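Local coordinates for DynF (Micromonospora chersina, PDB 6UBL), which is of unknown function but belongs to the dynemicin biosynthesis pathway, forming a beta barrel that holds palmitic acid and may bind a related hydrophobic molecule, at residues A[12-24]-A[31-43]. Sequence-based numbering, arbitrary orientation.
Sequences PVQTEGVPNVYAG and TPPEPGIDNLGIN. With PLM (palmitic acid), chain C.
A short parallel beta ladder joins Asn20 and Val21 to Ile37 and Asp38 beside the carboxyl end of the palmitic acid held in the DynF barrel, where the strand carrying Ile37 and Asp38 runs on past the ligand. Ile37 is gripped through both backbone polar atoms: its N donates to Pro19 O (2.8 Å) and its O accepts from Val21 N. The ladder ends in a two-donor grip on Val21 O, which takes Asn39 N at 3.2 Å, nearly in line with its carbonyl, and Asn39 ND2 from above the carbonyl plane. The same ND2 gives its other hydrogen to Asn20 OD1 (3.0 Å, 173° at the hydrogen), meeting a lone pair in the carbonyl plane. With CG beside the backbone N (chi1 -67°), the Asn39 amide crosses Tyr22 at a slant, its CG and ND2 nearest ring atom CE1, the planes 23° apart, and a water bridges Asn39 OD1 and Tyr22 OH. Arg65 on strand 54-68 binds both Asn20 OD1 and Asn39 OD1. Replacing Asn39 by alanine would probably cost Asn20 OD1 and Val21 O one donor each, and leave Arg65 NE and the water on Tyr22 OH without their OD1 partner. Just before the ladder, where the type II turn Thr15-Val18 ends, Val18 CG1 lies 3.4 Å from Gly36 CA and packs on Ile37 CG1. Beside Val21, Asp38 directs OD2 to 2.6 Å from palmitic acid O1, while Arg68 NE pairs with OD2 and Tyr205 OH with OD1. That short oxygen-oxygen approach suggests that one of the two acid groups holds a proton.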
ATOM      1  N   PRO A  12      16.271   2.541   1.389  1.00 22.49           N
ATOM      2  CA  PRO A  12      17.036   2.743   2.626  1.00 22.48           C
ATOM      3  C   PRO A  12      17.808   4.054   2.632  1.00 23.50           C
ATOM      4  O   PRO A  12      18.331   4.504   1.608  1.00 24.67           O
ATOM      5  CB  PRO A  12      17.981   1.533   2.672  1.00 25.12           C
ATOM      6  CG  PRO A  12      17.351   0.511   1.782  1.00 26.39           C
ATOM      7  CD  PRO A  12      16.659   1.294   0.701  1.00 23.81           C
ATOM      8  N   VAL A  13      17.866   4.666   3.815  1.00 24.39           N
ATOM      9  CA  VAL A  13      18.590   5.909   4.056  1.00 23.60           C
ATOM     10  C   VAL A  13      19.535   5.685   5.229  1.00 26.24           C
ATOM     11  O   VAL A  13      19.139   5.117   6.250  1.00 26.96           O
ATOM     12  CB  VAL A  13      17.618   7.061   4.367  1.00 24.64           C
ATOM     13  CG1 VAL A  13      18.375   8.304   4.791  1.00 26.54           C
ATOM     14  CG2 VAL A  13      16.729   7.352   3.156  1.00 25.90           C
ATOM     15  N   GLN A  14      20.773   6.144   5.084  0.59 24.73           N
ATOM     16  CA  GLN A  14      21.782   5.950   6.114  0.59 26.97           C
ATOM     17  C   GLN A  14      21.508   6.844   7.313  0.59 27.10           C
ATOM     18  O   GLN A  14      21.091   7.998   7.171  0.59 27.88           O
ATOM     19  CB  GLN A  14      23.161   6.270   5.551  0.59 31.42           C
ATOM     20  CG  GLN A  14      24.265   6.313   6.590  0.59 35.87           C
ATOM     21  CD  GLN A  14      25.638   6.093   5.976  0.59 50.54           C
ATOM     22  OE1 GLN A  14      25.815   5.222   5.123  0.59 62.47           O
ATOM     23  NE2 GLN A  14      26.616   6.887   6.403  0.59 47.91           N
ATOM     24  N   THR A  15      21.749   6.301   8.507  1.00 28.08           N
ATOM     25  CA  THR A  15      21.670   7.078   9.736  1.00 30.84           C
ATOM     26  C   THR A  15      23.040   7.321  10.345  1.00 29.30           C
ATOM     27  O   THR A  15      23.204   8.272  11.109  1.00 29.72           O
ATOM     28  CB  THR A  15      20.808   6.387  10.803  1.00 33.29           C
ATOM     29  OG1 THR A  15      21.396   5.148  11.182  1.00 35.78           O
ATOM     30  CG2 THR A  15      19.396   6.149  10.286  1.00 31.85           C
ATOM     31  N   GLU A  16      24.012   6.447  10.084  1.00 30.50           N
ATOM     32  CA  GLU A  16      25.337   6.631  10.659  1.00 30.30           C
ATOM     33  C   GLU A  16      25.899   7.982  10.247  1.00 33.02           C
ATOM     34  O   GLU A  16      25.858   8.354   9.070  1.00 37.03           O
ATOM     35  CB  GLU A  16      26.274   5.521  10.177  1.00 31.97           C
ATOM     36  CG  GLU A  16      26.155   4.249  10.972  1.00 38.78           C
ATOM     37  CD  GLU A  16      26.681   4.405  12.382  1.00 44.79           C
ATOM     38  OE1 GLU A  16      27.462   5.352  12.634  1.00 42.25           O
ATOM     39  OE2 GLU A  16      26.308   3.588  13.247  1.00 53.33           O
ATOM     40  N   GLY A  17      26.417   8.718  11.225  1.00 31.55           N
ATOM     41  CA  GLY A  17      26.982  10.030  10.983  1.00 34.82           C
ATOM     42  C   GLY A  17      25.975  11.135  10.757  1.00 35.99           C
ATOM     43  O   GLY A  17      26.383  12.261  10.441  1.00 39.32           O
ATOM     44  N   VAL A  18      24.682  10.850  10.867  1.00 31.58           N
ATOM     45  CA  VAL A  18      23.627  11.831  10.632  1.00 31.15           C
ATOM     46  C   VAL A  18      23.162  12.375  11.982  1.00 31.17           C
ATOM     47  O   VAL A  18      22.733  11.583  12.840  1.00 31.44           O
ATOM     48  CB  VAL A  18      22.457  11.214   9.858  1.00 28.93           C
ATOM     49  CG1 VAL A  18      21.392  12.260   9.584  1.00 28.87           C
ATOM     50  CG2 VAL A  18      22.964  10.588   8.558  1.00 32.23           C
ATOM     51  N   PRO A  19      23.246  13.683  12.223  1.00 30.60           N
ATOM     52  CA  PRO A  19      22.904  14.203  13.550  1.00 30.65           C
ATOM     53  C   PRO A  19      21.405  14.239  13.796  1.00 29.05           C
ATOM     54  O   PRO A  19      20.590  14.456  12.894  1.00 29.02           O
ATOM     55  CB  PRO A  19      23.468  15.630  13.533  1.00 33.04           C
ATOM     56  CG  PRO A  19      23.361  16.030  12.096  1.00 34.77           C
ATOM     57  CD  PRO A  19      23.655  14.762  11.308  1.00 32.62           C
ATOM     58  N   ASN A  20      21.049  14.043  15.056  1.00 28.12           N
ATOM     59  CA  ASN A  20      19.689  14.277  15.496  1.00 26.06           C
ATOM     60  C   ASN A  20      19.393  15.770  15.545  1.00 26.87           C
ATOM     61  O   ASN A  20      20.265  16.599  15.841  1.00 30.54           O
ATOM     62  CB  ASN A  20      19.509  13.654  16.871  1.00 26.83           C
ATOM     63  CG  ASN A  20      19.225  12.178  16.796  1.00 27.83           C
ATOM     64  OD1 ASN A  20      18.100  11.758  16.552  1.00 27.20           O
ATOM     65  ND2 ASN A  20      20.279  11.370  16.926  1.00 31.44           N
ATOM     66  N   VAL A  21      18.142  16.099  15.248  1.00 27.40           N
ATOM     67  CA  VAL A  21      17.633  17.458  15.315  1.00 27.10           C
ATOM     68  C   VAL A  21      16.527  17.492  16.359  1.00 27.25           C
ATOM     69  O   VAL A  21      15.601  16.667  16.326  1.00 25.92           O
ATOM     70  CB  VAL A  21      17.110  17.935  13.951  1.00 27.45           C
ATOM     71  CG1 VAL A  21      16.761  19.410  14.006  1.00 28.22           C
ATOM     72  CG2 VAL A  21      18.142  17.662  12.855  1.00 28.09           C
ATOM     73  N   TYR A  22      16.628  18.447  17.281  1.00 28.48           N
ATOM     74  CA  TYR A  22      15.709  18.578  18.400  1.00 28.16           C
ATOM     75  C   TYR A  22      15.174  20.001  18.457  1.00 29.70           C
ATOM     76  O   TYR A  22      15.561  20.870  17.670  1.00 29.40           O
ATOM     77  CB  TYR A  22      16.440  18.306  19.719  1.00 30.38           C
ATOM     78  CG  TYR A  22      17.007  16.918  19.818  1.00 29.31           C
ATOM     79  CD1 TYR A  22      16.177  15.828  20.009  1.00 31.05           C
ATOM     80  CD2 TYR A  22      18.363  16.709  19.710  1.00 30.99           C
ATOM     81  CE1 TYR A  22      16.699  14.554  20.101  1.00 29.80           C
ATOM     82  CE2 TYR A  22      18.901  15.445  19.791  1.00 29.22           C
ATOM     83  CZ  TYR A  22      18.054  14.373  19.996  1.00 28.95           C
ATOM     84  OH  TYR A  22      18.596  13.108  20.083  1.00 32.87           O
ATOM     85  N   ALA A  23      14.268  20.224  19.411  1.00 29.18           N
ATOM     86  CA  ALA A  23      13.702  21.549  19.636  1.00 31.26           C
ATOM     87  C   ALA A  23      14.792  22.608  19.734  1.00 31.80           C
ATOM     88  O   ALA A  23      15.850  22.384  20.331  1.00 32.53           O
ATOM     89  CB  ALA A  23      12.876  21.552  20.925  1.00 33.03           C
ATOM     90  N   GLY A  24      14.509  23.780  19.161  1.00 35.04           N
ATOM     91  CA  GLY A  24      15.478  24.853  19.099  1.00 40.74           C
ATOM     92  C   GLY A  24      15.923  25.067  17.667  1.00 45.04           C
ATOM     93  O   GLY A  24      16.158  26.195  17.224  1.00 48.42           O
ATOM     94  N   THR A  31      13.522  25.600   1.916  1.00 30.48           N
ATOM     95  CA  THR A  31      14.971  25.445   2.024  1.00 32.20           C
ATOM     96  C   THR A  31      15.328  23.980   2.236  1.00 29.65           C
ATOM     97  O   THR A  31      14.948  23.398   3.274  1.00 32.58           O
ATOM     98  CB  THR A  31      15.495  26.311   3.165  1.00 35.33           C
ATOM     99  OG1 THR A  31      15.172  27.682   2.915  1.00 35.66           O
ATOM    100  CG2 THR A  31      17.001  26.165   3.319  1.00 35.53           C
ATOM    101  N   PRO A  32      15.997  23.333   1.283  1.00 29.64           N
ATOM    102  CA  PRO A  32      16.412  21.935   1.491  1.00 28.46           C
ATOM    103  C   PRO A  32      17.397  21.845   2.645  1.00 31.16           C
ATOM    104  O   PRO A  32      18.451  22.505   2.626  1.00 31.08           O
ATOM    105  CB  PRO A  32      17.083  21.564   0.159  1.00 30.59           C
ATOM    106  CG  PRO A  32      16.469  22.517  -0.858  1.00 33.49           C
ATOM    107  CD  PRO A  32      16.324  23.804  -0.075  1.00 31.59           C
ATOM    108  N   PRO A  33      17.096  21.065   3.686  1.00 29.57           N
ATOM    109  CA  PRO A  33      17.978  21.033   4.860  1.00 30.84           C
ATOM    110  C   PRO A  33      19.142  20.067   4.697  1.00 30.45           C
ATOM    111  O   PRO A  33      19.115  19.133   3.894  1.00 29.28           O
ATOM    112  CB  PRO A  33      17.048  20.546   5.978  1.00 28.74           C
ATOM    113  CG  PRO A  33      16.085  19.640   5.263  1.00 28.46           C
ATOM    114  CD  PRO A  33      15.856  20.286   3.910  1.00 31.33           C
ATOM    115  N   GLU A  34      20.177  20.314   5.496  0.64 31.32           N
ATOM    116  CA  GLU A  34      21.247  19.348   5.646  0.64 33.33           C
ATOM    117  C   GLU A  34      20.668  18.059   6.227  0.64 29.71           C
ATOM    118  O   GLU A  34      19.670  18.097   6.955  0.64 28.34           O
ATOM    119  CB  GLU A  34      22.309  19.892   6.606  0.64 41.28           C
ATOM    120  CG  GLU A  34      22.848  21.267   6.241  0.64 50.17           C
ATOM    121  CD  GLU A  34      23.790  21.234   5.054  0.64 54.23           C
ATOM    122  OE1 GLU A  34      24.914  20.713   5.193  0.64 55.95           O
ATOM    123  OE2 GLU A  34      23.402  21.729   3.976  0.64 55.73           O
ATOM    124  N   PRO A  35      21.260  16.906   5.921  1.00 26.83           N
ATOM    125  CA  PRO A  35      20.726  15.652   6.468  1.00 28.50           C
ATOM    126  C   PRO A  35      20.666  15.675   7.992  1.00 25.00           C
ATOM    127  O   PRO A  35      21.549  16.219   8.665  1.00 29.53           O
ATOM    128  CB  PRO A  35      21.689  14.573   5.958  1.00 33.17           C
ATOM    129  CG  PRO A  35      22.845  15.286   5.353  1.00 36.24           C
ATOM    130  CD  PRO A  35      22.391  16.680   5.003  1.00 32.60           C
ATOM    131  N   GLY A  36      19.611  15.065   8.526  1.00 26.04           N
ATOM    132  CA  GLY A  36      19.432  14.977   9.963  1.00 27.14           C
ATOM    133  C   GLY A  36      18.337  13.986  10.278  1.00 23.92           C
ATOM    134  O   GLY A  36      17.616  13.520   9.389  1.00 23.63           O
ATOM    135  N   ILE A  37      18.237  13.652  11.560  1.00 25.06           N
ATOM    136  CA  ILE A  37      17.171  12.807  12.075  1.00 24.24           C
ATOM    137  C   ILE A  37      16.212  13.721  12.822  1.00 24.26           C
ATOM    138  O   ILE A  37      16.550  14.245  13.892  1.00 24.90           O
ATOM    139  CB  ILE A  37      17.714  11.706  12.995  1.00 26.59           C
ATOM    140  CG1 ILE A  37      18.744  10.840  12.269  1.00 28.49           C
ATOM    141  CG2 ILE A  37      16.550  10.854  13.493  1.00 27.89           C
ATOM    142  CD1 ILE A  37      19.491   9.893  13.178  1.00 29.14           C
ATOM    143  N   ASP A  38      15.004  13.890  12.292  1.00 24.37           N
ATOM    144  CA  ASP A  38      14.031  14.776  12.912  1.00 23.87           C
ATOM    145  C   ASP A  38      13.341  14.045  14.056  1.00 24.55           C
ATOM    146  O   ASP A  38      12.807  12.946  13.870  1.00 25.29           O
ATOM    147  CB  ASP A  38      13.002  15.215  11.869  1.00 24.38           C
ATOM    148  CG  ASP A  38      13.614  16.065  10.772  1.00 25.45           C
ATOM    149  OD1 ASP A  38      14.557  16.820  11.061  1.00 26.53           O
ATOM    150  OD2 ASP A  38      13.155  15.967   9.615  1.00 25.27           O
ATOM    151  N   ASN A  39      13.333  14.670  15.234  1.00 24.45           N
ATOM    152  CA  ASN A  39      12.641  14.149  16.411  1.00 24.98           C
ATOM    153  C   ASN A  39      11.400  15.013  16.568  1.00 25.43           C
ATOM    154  O   ASN A  39      11.485  16.147  17.034  1.00 25.90           O
ATOM    155  CB  ASN A  39      13.540  14.213  17.633  1.00 26.06           C
ATOM    156  CG  ASN A  39      14.732  13.272  17.527  1.00 27.05           C
ATOM    157  OD1 ASN A  39      14.688  12.145  18.027  1.00 28.07           O
ATOM    158  ND2 ASN A  39      15.788  13.721  16.863  1.00 26.72           N
ATOM    159  N   LEU A  40      10.251  14.485  16.154  1.00 25.87           N
ATOM    160  CA  LEU A  40       9.053  15.289  15.963  1.00 24.49           C
ATOM    161  C   LEU A  40       7.857  14.755  16.734  1.00 26.40           C
ATOM    162  O   LEU A  40       7.647  13.544  16.821  1.00 26.07           O
ATOM    163  CB  LEU A  40       8.677  15.311  14.475  1.00 26.04           C
ATOM    164  CG  LEU A  40       9.672  15.963  13.525  1.00 24.64           C
ATOM    165  CD1 LEU A  40       9.379  15.521  12.093  1.00 24.26           C
ATOM    166  CD2 LEU A  40       9.610  17.470  13.654  1.00 28.32           C
ATOM    167  N   GLY A  41       7.039  15.677  17.233  1.00 26.59           N
ATOM    168  CA  GLY A  41       5.765  15.293  17.788  1.00 24.22           C
ATOM    169  C   GLY A  41       4.751  14.978  16.699  1.00 25.07           C
ATOM    170  O   GLY A  41       4.875  15.419  15.555  1.00 26.47           O
ATOM    171  N   ILE A  42       3.735  14.198  17.072  1.00 25.90           N
ATOM    172  CA  ILE A  42       2.675  13.810  16.148  1.00 24.57           C
ATOM    173  C   ILE A  42       1.450  13.399  16.952  1.00 26.33           C
ATOM    174  O   ILE A  42       1.562  12.854  18.048  1.00 27.43           O
ATOM    175  CB  ILE A  42       3.153  12.679  15.199  1.00 26.55           C
ATOM    176  CG1 ILE A  42       2.048  12.309  14.196  1.00 27.52           C
ATOM    177  CG2 ILE A  42       3.567  11.438  15.987  1.00 30.37           C
ATOM    178  CD1 ILE A  42       2.482  11.303  13.146  1.00 31.91           C
ATOM    179  N   ASN A  43       0.269  13.663  16.399  1.00 26.34           N
ATOM    180  CA  ASN A  43      -0.981  13.133  16.924  1.00 26.46           C
ATOM    181  C   ASN A  43      -1.786  12.556  15.764  1.00 25.71           C
ATOM    182  O   ASN A  43      -1.544  12.872  14.591  1.00 26.24           O
ATOM    183  CB  ASN A  43      -1.784  14.175  17.707  1.00 28.36           C
ATOM    184  CG  ASN A  43      -2.136  15.394  16.892  1.00 32.71           C
ATOM    185  OD1 ASN A  43      -2.851  15.301  15.894  1.00 30.96           O
ATOM    186  ND2 ASN A  43      -1.630  16.550  17.310  1.00 41.16           N
TER
HETATM  187  C1  PLM C 301      10.745  14.836   7.607  1.00 26.72           C
HETATM  188  O1  PLM C 301      11.190  14.458   8.777  1.00 27.89           O
HETATM  189  O2  PLM C 301      11.198  15.765   6.990  1.00 28.65           O
HETATM  190  C2  PLM C 301       9.595  14.018   7.109  1.00 30.96           C
HETATM  191  C3  PLM C 301       8.470  13.808   8.087  1.00 33.20           C
HETATM  192  C4  PLM C 301       7.396  13.013   7.408  1.00 38.34           C
HETATM  193  C5  PLM C 301       6.603  12.138   8.305  1.00 39.44           C
HETATM  194  C6  PLM C 301       5.607  11.300   7.540  1.00 47.12           C
HETATM  195  C7  PLM C 301       4.280  11.253   8.246  1.00 56.47           C
HETATM  196  C8  PLM C 301       4.421  10.916   9.710  1.00 61.11           C
HETATM  197  C9  PLM C 301       4.997   9.552   9.969  1.00 62.79           C
HETATM  198  CA  PLM C 301       3.925   8.512  10.145  1.00 66.98           C
HETATM  199  CB  PLM C 301       3.296   8.583  11.523  1.00 67.92           C
HETATM  200  CC  PLM C 301       3.004   7.221  12.077  1.00 64.69           C
HETATM  201  CD  PLM C 301       1.546   6.850  12.121  1.00 57.49           C
HETATM  202  CE  PLM C 301       1.366   5.358  12.014  1.00 50.83           C
HETATM  203  CF  PLM C 301       0.065   4.828  12.530  1.00 50.35           C
HETATM  204  CG  PLM C 301      -0.020   3.348  12.407  1.00 51.13           C
HETATM  205  O   HOH W   1      16.656  11.318  20.034  1.00 36.11           O